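Long-range contacts in gamma-glutamyltranspeptidase (Ggt) (Helicobacter pylori 26695, PDB 5BPK), which probably cleaves the gamma-glutamyl bond of glutathione and related compounds and passes the glutamyl group to water or an acceptor amine, as an N-terminal nucleophile (Ntn) hydrolase: residues K262-V267 with S278-S283; G286-Q291 with R320-D325. All coordinates share one frame; numbering follows the deposited sequence.

Contact 1 (K262-V267 with S278-S283); sequences KWRKPV and SMSPPS. With EDO (1,2-ethanediol), chain M.
Val267 and Ser278 face each other as an antiparallel hydrogen-bonded pair. The bond from Ser278 N to Val267 O is 2.9 Å and fairly straight, at 164°. The return bond, Val267 N to Ser278 O, is 3.0 Å and the less linear of the two, at 137°.

One side-chain hydrogen bond continues the pairing. Ser280 OG donates to Lys265 O at 2.7 Å. The hydroxyl sits between the backbone N and the carbonyl carbon of its own residue (chi1 46°), which turns it toward the Lys265 carbonyl. The Ser280 side chain thus ties the loop to the first segment. Away from the loop, Trp263 NE1 donates to O1 of an ethanediol, probably from the crystallisation liquor.

Aliphatic carbons also lie against backbone carbonyl oxygens. Val267 CG1 meets those of Ser278 and Met279, and is 3.4 Å from Ser278 O. Pro266 CB lies 3.3 Å from Ser278 O.

Arg264 reaches the Pro281-Pro282 part of the loop, where the peptide bond is cis. Its chain is extended from CG to NE. CD touches Pro281 O at 3.3 Å, and that oxygen lies over one face of the guanidinium rather than bonding to it. Pro282 CD meets NE of Arg264 at 3.7 Å from an oblique direction. The guanidinium takes its charge partners from outside, in salt bridges with Asp101 and Asp334.

Ser278 OG binds Thr77 of the neighbouring Ggt chain. Strand 274-278 is the outermost of the antiparallel sheet within this chain, and a strand of the other chain extends it. A proline-rich loop then leads into helix 285-296. The sheet and helix belong to the Ntn-hydrolase core of the enzyme.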
ATOM      1  N   LYS A 262     -14.453  -2.601  -7.463  1.00 12.28           N
ATOM      2  CA  LYS A 262     -14.928  -1.476  -8.244  1.00 12.29           C
ATOM      3  C   LYS A 262     -13.830  -0.955  -9.147  1.00 11.64           C
ATOM      4  O   LYS A 262     -12.722  -0.667  -8.698  1.00 12.88           O
ATOM      5  CB  LYS A 262     -15.437  -0.371  -7.339  1.00 13.78           C
ATOM      6  CG  LYS A 262     -16.729  -0.792  -6.628  1.00 17.59           C
ATOM      7  CD  LYS A 262     -17.444   0.356  -5.963  1.00 18.88           C
ATOM      8  CE  LYS A 262     -17.877   1.427  -6.945  1.00 20.27           C
ATOM      9  NZ  LYS A 262     -18.948   2.293  -6.365  1.00 26.30           N
ATOM     10  N   TRP A 263     -14.133  -0.870 -10.438  1.00 12.86           N
ATOM     11  CA  TRP A 263     -13.271  -0.157 -11.369  1.00 13.32           C
ATOM     12  C   TRP A 263     -13.586   1.322 -11.274  1.00 12.65           C
ATOM     13  O   TRP A 263     -14.711   1.747 -11.557  1.00 15.40           O
ATOM     14  CB  TRP A 263     -13.483  -0.640 -12.795  1.00 14.04           C
ATOM     15  CG  TRP A 263     -13.075  -2.045 -13.004  1.00 13.56           C
ATOM     16  CD1 TRP A 263     -13.885  -3.140 -13.042  1.00 16.48           C
ATOM     17  CD2 TRP A 263     -11.743  -2.523 -13.207  1.00 13.70           C
ATOM     18  NE1 TRP A 263     -13.140  -4.274 -13.250  1.00 17.34           N
ATOM     19  CE2 TRP A 263     -11.821  -3.927 -13.366  1.00 17.16           C
ATOM     20  CE3 TRP A 263     -10.493  -1.903 -13.287  1.00 14.07           C
ATOM     21  CZ2 TRP A 263     -10.688  -4.718 -13.598  1.00 16.28           C
ATOM     22  CZ3 TRP A 263      -9.380  -2.684 -13.523  1.00 14.57           C
ATOM     23  CH2 TRP A 263      -9.483  -4.079 -13.668  1.00 15.88           C
ATOM     24  N   ARG A 264     -12.597   2.098 -10.857  1.00 12.14           N
ATOM     25  CA  ARG A 264     -12.776   3.513 -10.609  1.00 11.81           C
ATOM     26  C   ARG A 264     -11.863   4.317 -11.511  1.00 12.05           C
ATOM     27  O   ARG A 264     -10.832   3.827 -11.980  1.00 13.53           O
ATOM     28  CB  ARG A 264     -12.468   3.836  -9.150  1.00 12.74           C
ATOM     29  CG  ARG A 264     -13.274   3.019  -8.139  1.00 12.49           C
ATOM     30  CD  ARG A 264     -13.141   3.623  -6.776  1.00 12.31           C
ATOM     31  NE  ARG A 264     -13.787   2.914  -5.673  1.00 10.96           N
ATOM     32  CZ  ARG A 264     -14.974   3.231  -5.152  1.00 10.73           C
ATOM     33  NH1 ARG A 264     -15.705   4.207  -5.672  1.00 13.36           N
ATOM     34  NH2 ARG A 264     -15.435   2.562  -4.097  1.00 11.59           N
ATOM     35  N   LYS A 265     -12.222   5.576 -11.711  1.00 11.92           N
ATOM     36  CA  LYS A 265     -11.319   6.515 -12.336  1.00 13.14           C
ATOM     37  C   LYS A 265     -10.177   6.804 -11.367  1.00 12.22           C
ATOM     38  O   LYS A 265     -10.413   7.011 -10.170  1.00 13.32           O
ATOM     39  CB  LYS A 265     -12.038   7.803 -12.677  1.00 15.43           C
ATOM     40  CG  LYS A 265     -13.064   7.656 -13.790  1.00 20.52           C
ATOM     41  CD  LYS A 265     -13.607   9.016 -14.172  1.00 27.83           C
ATOM     42  CE  LYS A 265     -14.720   8.926 -15.195  1.00 34.83           C
ATOM     43  NZ  LYS A 265     -15.243  10.284 -15.531  1.00 40.75           N
ATOM     44  N   PRO A 266      -8.934   6.761 -11.860  1.00 12.97           N
ATOM     45  CA  PRO A 266      -7.840   7.199 -11.012  1.00 13.08           C
ATOM     46  C   PRO A 266      -7.914   8.694 -10.775  1.00 11.33           C
ATOM     47  O   PRO A 266      -8.595   9.412 -11.516  1.00 13.80           O
ATOM     48  CB  PRO A 266      -6.586   6.864 -11.832  1.00 13.95           C
ATOM     49  CG  PRO A 266      -7.030   6.793 -13.221  1.00 15.97           C
ATOM     50  CD  PRO A 266      -8.498   6.488 -13.242  1.00 13.76           C
ATOM     51  N   VAL A 267      -7.225   9.155  -9.745  1.00 11.93           N
ATOM     52  CA  VAL A 267      -6.992  10.577  -9.596  1.00 11.30           C
ATOM     53  C   VAL A 267      -5.771  10.931 -10.453  1.00 11.51           C
ATOM     54  O   VAL A 267      -4.760  10.208 -10.466  1.00 12.12           O
ATOM     55  CB  VAL A 267      -6.847  11.003  -8.119  1.00 13.23           C
ATOM     56  CG1 VAL A 267      -5.687  10.306  -7.432  1.00 16.14           C
ATOM     57  CG2 VAL A 267      -6.711  12.518  -8.018  1.00 13.24           C
ATOM     58  N   SER A 278      -2.797   8.068 -10.044  1.00  9.39           N
ATOM     59  CA  SER A 278      -2.732   7.429  -8.731  1.00 10.04           C
ATOM     60  C   SER A 278      -4.106   7.050  -8.190  1.00 11.11           C
ATOM     61  O   SER A 278      -5.132   7.242  -8.871  1.00 10.31           O
ATOM     62  CB  SER A 278      -1.945   8.316  -7.753  1.00 10.72           C
ATOM     63  OG  SER A 278      -1.584   7.603  -6.576  1.00 11.88           O
ATOM     64  N   MET A 279      -4.128   6.483  -6.983  1.00 10.62           N
ATOM     65  CA  MET A 279      -5.360   5.892  -6.470  1.00 10.52           C
ATOM     66  C   MET A 279      -6.299   6.898  -5.838  1.00  8.22           C
ATOM     67  O   MET A 279      -5.910   7.693  -4.975  1.00 11.23           O
ATOM     68  CB  MET A 279      -5.087   4.781  -5.473  1.00 11.01           C
ATOM     69  CG  MET A 279      -6.336   4.020  -5.090  1.00 11.20           C
ATOM     70  SD  MET A 279      -7.061   3.140  -6.495  1.00 11.13           S
ATOM     71  CE  MET A 279      -8.802   3.175  -6.031  1.00 14.42           C
ATOM     72  N   SER A 280      -7.545   6.808  -6.281  1.00 10.86           N
ATOM     73  CA  SER A 280      -8.648   7.653  -5.855  1.00 10.65           C
ATOM     74  C   SER A 280      -9.322   7.060  -4.610  1.00 10.27           C
ATOM     75  O   SER A 280      -8.950   5.975  -4.162  1.00 11.78           O
ATOM     76  CB  SER A 280      -9.640   7.712  -7.008  1.00 11.54           C
ATOM     77  OG  SER A 280      -9.868   6.413  -7.546  1.00 11.86           O
ATOM     78  N   PRO A 281     -10.338   7.758  -4.057  1.00 10.13           N
ATOM     79  CA  PRO A 281     -11.055   7.171  -2.935  1.00 10.26           C
ATOM     80  C   PRO A 281     -11.554   5.766  -3.269  1.00 10.61           C
ATOM     81  O   PRO A 281     -12.051   5.538  -4.368  1.00 10.81           O
ATOM     82  CB  PRO A 281     -12.203   8.156  -2.713  1.00 11.33           C
ATOM     83  CG  PRO A 281     -11.556   9.475  -3.022  1.00  9.41           C
ATOM     84  CD  PRO A 281     -10.710   9.172  -4.245  1.00 11.09           C
ATOM     85  N   PRO A 282     -11.452   4.824  -2.321  1.00 11.00           N
ATOM     86  CA  PRO A 282     -11.259   4.968  -0.883  1.00 10.57           C
ATOM     87  C   PRO A 282      -9.821   5.076  -0.374  1.00 10.40           C
ATOM     88  O   PRO A 282      -9.608   4.992   0.832  1.00 11.16           O
ATOM     89  CB  PRO A 282     -11.930   3.711  -0.333  1.00 11.29           C
ATOM     90  CG  PRO A 282     -11.649   2.706  -1.366  1.00 12.13           C
ATOM     91  CD  PRO A 282     -11.763   3.432  -2.672  1.00 10.51           C
ATOM     92  N   SER A 283      -8.853   5.284  -1.260  1.00 10.69           N
ATOM     93  CA  SER A 283      -7.559   5.780  -0.804  1.00  9.48           C
ATOM     94  C   SER A 283      -7.531   7.310  -0.796  1.00 10.71           C
ATOM     95  O   SER A 283      -8.169   7.955  -1.625  1.00 11.53           O
ATOM     96  CB  SER A 283      -6.416   5.259  -1.650  1.00 11.23           C
ATOM     97  OG  SER A 283      -5.207   5.554  -0.997  1.00 12.03           O
TER
HETATM   98  C1  EDO M 409     -14.578  -7.788 -13.029  1.00 41.14           C
HETATM   99  O1  EDO M 409     -15.106  -6.555 -12.538  1.00 42.53           O
HETATM  100  C2  EDO M 409     -13.551  -7.506 -14.121  1.00 39.54           C
HETATM  101  O2  EDO M 409     -13.254  -8.700 -14.858  1.00 37.76           O

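Contact 2 (G286-Q291 with R320-D325); sequences GTHLIQ and RQAYAD
His288 lays one face of its imidazole under the backbone oxygen of Ala322. CE1 of His288 is 3.4 Å from Ala322 O, which stands above the ring and is offset toward its rim. His288 ND1 lies 4.0 Å from Ala322 CB. The axes of the two helical segments approach to 9.8 Å. They run nearly antiparallel, at 152°.

One turn later comes Gln291. Its CG is anti to the backbone N (chi1 179°) and the chain is extended beyond it, so the amide reaches the opposite helix. OE1 turns back to its own helix and accepts a 2.8 Å hydrogen bond from His288 ND1. The oxygen lies in the plane of the imidazole. Gln291 OE1 also packs on Ala322 CB at 3.6 Å. The other end of the amide crosses the interface: Gln291 NE2 donates to Asp325 OD2 at 2.8 Å. The amide and carboxylate planes are only 12° apart, but OD2 is met on its anti side, somewhat out of the carboxylate plane.

Asp325 is held further. Gln321 NE2 donates to OD1 of Asp325 at 2.9 Å from above the carboxylate plane. Tyr348 OH is a second partner of OD2, and Gly370 N a second partner of OD1.

The polar groups therefore form a buried hydrogen-bonded chain from imidazole to amide to carboxylate. Because NE2 of Gln291 donates to the carboxylate, its OE1 faces His288, which implies that ND1 carries a proton. Both ends of the Gln291 amide are engaged, which fixes its flip. Several donors around Asp325 would probably favour its ionised form.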
ATOM      1  N   GLY A 286      -3.497   9.019  -3.590  1.00 10.20           N
ATOM      2  CA  GLY A 286      -3.344   9.720  -4.863  1.00 10.50           C
ATOM      3  C   GLY A 286      -3.687  11.199  -4.756  1.00 12.36           C
ATOM      4  O   GLY A 286      -2.999  12.062  -5.329  1.00 10.67           O
ATOM      5  N   THR A 287      -4.745  11.502  -4.011  1.00  9.89           N
ATOM      6  CA  THR A 287      -5.192  12.880  -3.879  1.00 10.54           C
ATOM      7  C   THR A 287      -4.125  13.722  -3.205  1.00  9.90           C
ATOM      8  O   THR A 287      -3.755  14.784  -3.709  1.00 10.34           O
ATOM      9  CB  THR A 287      -6.517  12.953  -3.097  1.00 10.35           C
ATOM     10  OG1 THR A 287      -7.548  12.309  -3.859  1.00 11.93           O
ATOM     11  CG2 THR A 287      -6.922  14.401  -2.781  1.00 11.20           C
ATOM     12  N   HIS A 288      -3.637  13.269  -2.054  1.00  9.99           N
ATOM     13  CA  HIS A 288      -2.633  14.045  -1.335  1.00  9.64           C
ATOM     14  C   HIS A 288      -1.257  14.053  -2.021  1.00 10.65           C
ATOM     15  O   HIS A 288      -0.526  15.038  -1.919  1.00 11.49           O
ATOM     16  CB  HIS A 288      -2.536  13.631   0.127  1.00 10.70           C
ATOM     17  CG  HIS A 288      -3.824  13.795   0.866  1.00 10.83           C
ATOM     18  ND1 HIS A 288      -4.530  14.976   0.867  1.00 10.78           N
ATOM     19  CD2 HIS A 288      -4.547  12.922   1.605  1.00 12.37           C
ATOM     20  CE1 HIS A 288      -5.638  14.823   1.573  1.00 12.87           C
ATOM     21  NE2 HIS A 288      -5.672  13.584   2.031  1.00 11.93           N
ATOM     22  N   LEU A 289      -0.920  12.974  -2.722  1.00  9.86           N
ATOM     23  CA  LEU A 289       0.301  12.918  -3.524  1.00 10.06           C
ATOM     24  C   LEU A 289       0.279  14.053  -4.536  1.00 10.01           C
ATOM     25  O   LEU A 289       1.221  14.827  -4.637  1.00 11.16           O
ATOM     26  CB  LEU A 289       0.386  11.577  -4.259  1.00 10.83           C
ATOM     27  CG  LEU A 289       1.424  11.460  -5.369  1.00 14.22           C
ATOM     28  CD1 LEU A 289       2.807  11.741  -4.817  1.00 15.37           C
ATOM     29  CD2 LEU A 289       1.314  10.077  -6.026  1.00 15.50           C
ATOM     30  N   ILE A 290      -0.840  14.184  -5.241  1.00  9.75           N
ATOM     31  CA  ILE A 290      -0.972  15.194  -6.294  1.00 11.23           C
ATOM     32  C   ILE A 290      -1.038  16.604  -5.689  1.00 10.02           C
ATOM     33  O   ILE A 290      -0.438  17.540  -6.217  1.00 11.10           O
ATOM     34  CB  ILE A 290      -2.206  14.886  -7.185  1.00 10.36           C
ATOM     35  CG1 ILE A 290      -1.892  13.671  -8.065  1.00 10.63           C
ATOM     36  CG2 ILE A 290      -2.626  16.095  -8.038  1.00 13.42           C
ATOM     37  CD1 ILE A 290      -3.095  13.019  -8.678  1.00 11.93           C
ATOM     38  N   GLN A 291      -1.772  16.737  -4.584  1.00 10.57           N
ATOM     39  CA  GLN A 291      -1.841  17.987  -3.824  1.00 10.64           C
ATOM     40  C   GLN A 291      -0.446  18.496  -3.426  1.00 10.87           C
ATOM     41  O   GLN A 291      -0.123  19.668  -3.636  1.00 10.79           O
ATOM     42  CB  GLN A 291      -2.710  17.782  -2.567  1.00 10.70           C
ATOM     43  CG  GLN A 291      -2.855  19.006  -1.660  1.00 11.59           C
ATOM     44  CD  GLN A 291      -3.711  18.725  -0.429  1.00 11.66           C
ATOM     45  OE1 GLN A 291      -4.113  17.584  -0.173  1.00 13.02           O
ATOM     46  NE2 GLN A 291      -3.967  19.762   0.353  1.00 12.07           N
ATOM     47  N   ARG A 320       2.162  19.005   5.672  1.00 10.61           N
ATOM     48  CA  ARG A 320       1.444  19.383   6.885  1.00 10.51           C
ATOM     49  C   ARG A 320       0.001  19.724   6.571  1.00 10.54           C
ATOM     50  O   ARG A 320      -0.903  19.240   7.245  1.00 12.41           O
ATOM     51  CB  ARG A 320       2.118  20.580   7.540  1.00 10.82           C
ATOM     52  CG  ARG A 320       1.644  20.890   8.940  1.00 11.55           C
ATOM     53  CD  ARG A 320       2.088  22.281   9.359  1.00 14.46           C
ATOM     54  NE  ARG A 320       3.544  22.473   9.380  1.00 15.49           N
ATOM     55  CZ  ARG A 320       4.337  22.130  10.396  1.00 14.74           C
ATOM     56  NH1 ARG A 320       3.849  21.513  11.471  1.00 13.75           N
ATOM     57  NH2 ARG A 320       5.639  22.403  10.346  1.00 14.22           N
ATOM     58  N   GLN A 321      -0.218  20.556   5.555  1.00  9.95           N
ATOM     59  CA  GLN A 321      -1.574  20.934   5.165  1.00 10.73           C
ATOM     60  C   GLN A 321      -2.357  19.746   4.614  1.00 11.53           C
ATOM     61  O   GLN A 321      -3.531  19.568   4.948  1.00 12.69           O
ATOM     62  CB  GLN A 321      -1.567  22.054   4.119  1.00 11.94           C
ATOM     63  CG  GLN A 321      -2.954  22.619   3.782  1.00 12.31           C
ATOM     64  CD  GLN A 321      -3.617  23.307   4.971  1.00 11.31           C
ATOM     65  OE1 GLN A 321      -3.075  24.263   5.525  1.00 16.24           O
ATOM     66  NE2 GLN A 321      -4.794  22.816   5.369  1.00 13.74           N
ATOM     67  N   ALA A 322      -1.710  18.943   3.769  1.00 10.87           N
ATOM     68  CA  ALA A 322      -2.358  17.788   3.172  1.00 11.79           C
ATOM     69  C   ALA A 322      -2.891  16.817   4.222  1.00 10.50           C
ATOM     70  O   ALA A 322      -4.015  16.322   4.094  1.00 10.56           O
ATOM     71  CB  ALA A 322      -1.412  17.062   2.191  1.00 11.61           C
ATOM     72  N   TYR A 323      -2.090  16.540   5.254  1.00  9.56           N
ATOM     73  CA  TYR A 323      -2.511  15.584   6.289  1.00 11.01           C
ATOM     74  C   TYR A 323      -3.599  16.167   7.186  1.00 10.76           C
ATOM     75  O   TYR A 323      -4.465  15.434   7.652  1.00 12.51           O
ATOM     76  CB  TYR A 323      -1.336  15.037   7.095  1.00 11.54           C
ATOM     77  CG  TYR A 323      -0.561  13.943   6.373  1.00 10.57           C
ATOM     78  CD1 TYR A 323       0.478  14.257   5.511  1.00 12.15           C
ATOM     79  CD2 TYR A 323      -0.890  12.599   6.537  1.00 10.49           C
ATOM     80  CE1 TYR A 323       1.195  13.268   4.854  1.00 11.58           C
ATOM     81  CE2 TYR A 323      -0.181  11.597   5.874  1.00 12.82           C
ATOM     82  CZ  TYR A 323       0.863  11.946   5.021  1.00 12.45           C
ATOM     83  OH  TYR A 323       1.595  10.975   4.349  1.00 12.44           O
ATOM     84  N   ALA A 324      -3.591  17.484   7.397  1.00 11.20           N
ATOM     85  CA  ALA A 324      -4.710  18.112   8.095  1.00 11.99           C
ATOM     86  C   ALA A 324      -5.986  17.931   7.267  1.00 11.99           C
ATOM     87  O   ALA A 324      -7.042  17.571   7.796  1.00 12.74           O
ATOM     88  CB  ALA A 324      -4.426  19.576   8.361  1.00 12.69           C
ATOM     89  N   ASP A 325      -5.875  18.165   5.961  1.00 12.40           N
ATOM     90  CA  ASP A 325      -7.021  18.032   5.063  1.00 11.36           C
ATOM     91  C   ASP A 325      -7.537  16.598   5.086  1.00 10.09           C
ATOM     92  O   ASP A 325      -8.734  16.362   5.135  1.00 11.77           O
ATOM     93  CB  ASP A 325      -6.629  18.423   3.629  1.00 10.04           C
ATOM     94  CG  ASP A 325      -6.336  19.903   3.477  1.00 11.84           C
ATOM     95  OD1 ASP A 325      -6.584  20.686   4.439  1.00 13.90           O
ATOM     96  OD2 ASP A 325      -5.869  20.286   2.377  1.00 14.43           O
TER

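The two contacts follow one another along the chain and lie side by side, with centres about 15 Å apart. Helix 285-296 joins them: the loop of contact 1 runs straight into it, and contact 2 packs it against helix 309-329. They also touch directly. Ser278 OG is 3.2 Å from Gly286 CA, and Val267 CG2 lies 3.7 Å from Ile290 CD1, so the hairpin rests on the first turns of this helix. Contact 1 is the nearer to the bound dihydro-oxazolyl amino acid, apparently derived from acivicin, with the Pro282 side chain about 9 Å from it. The side chain of His288 in contact 2 is about 11 Å from the same ligand.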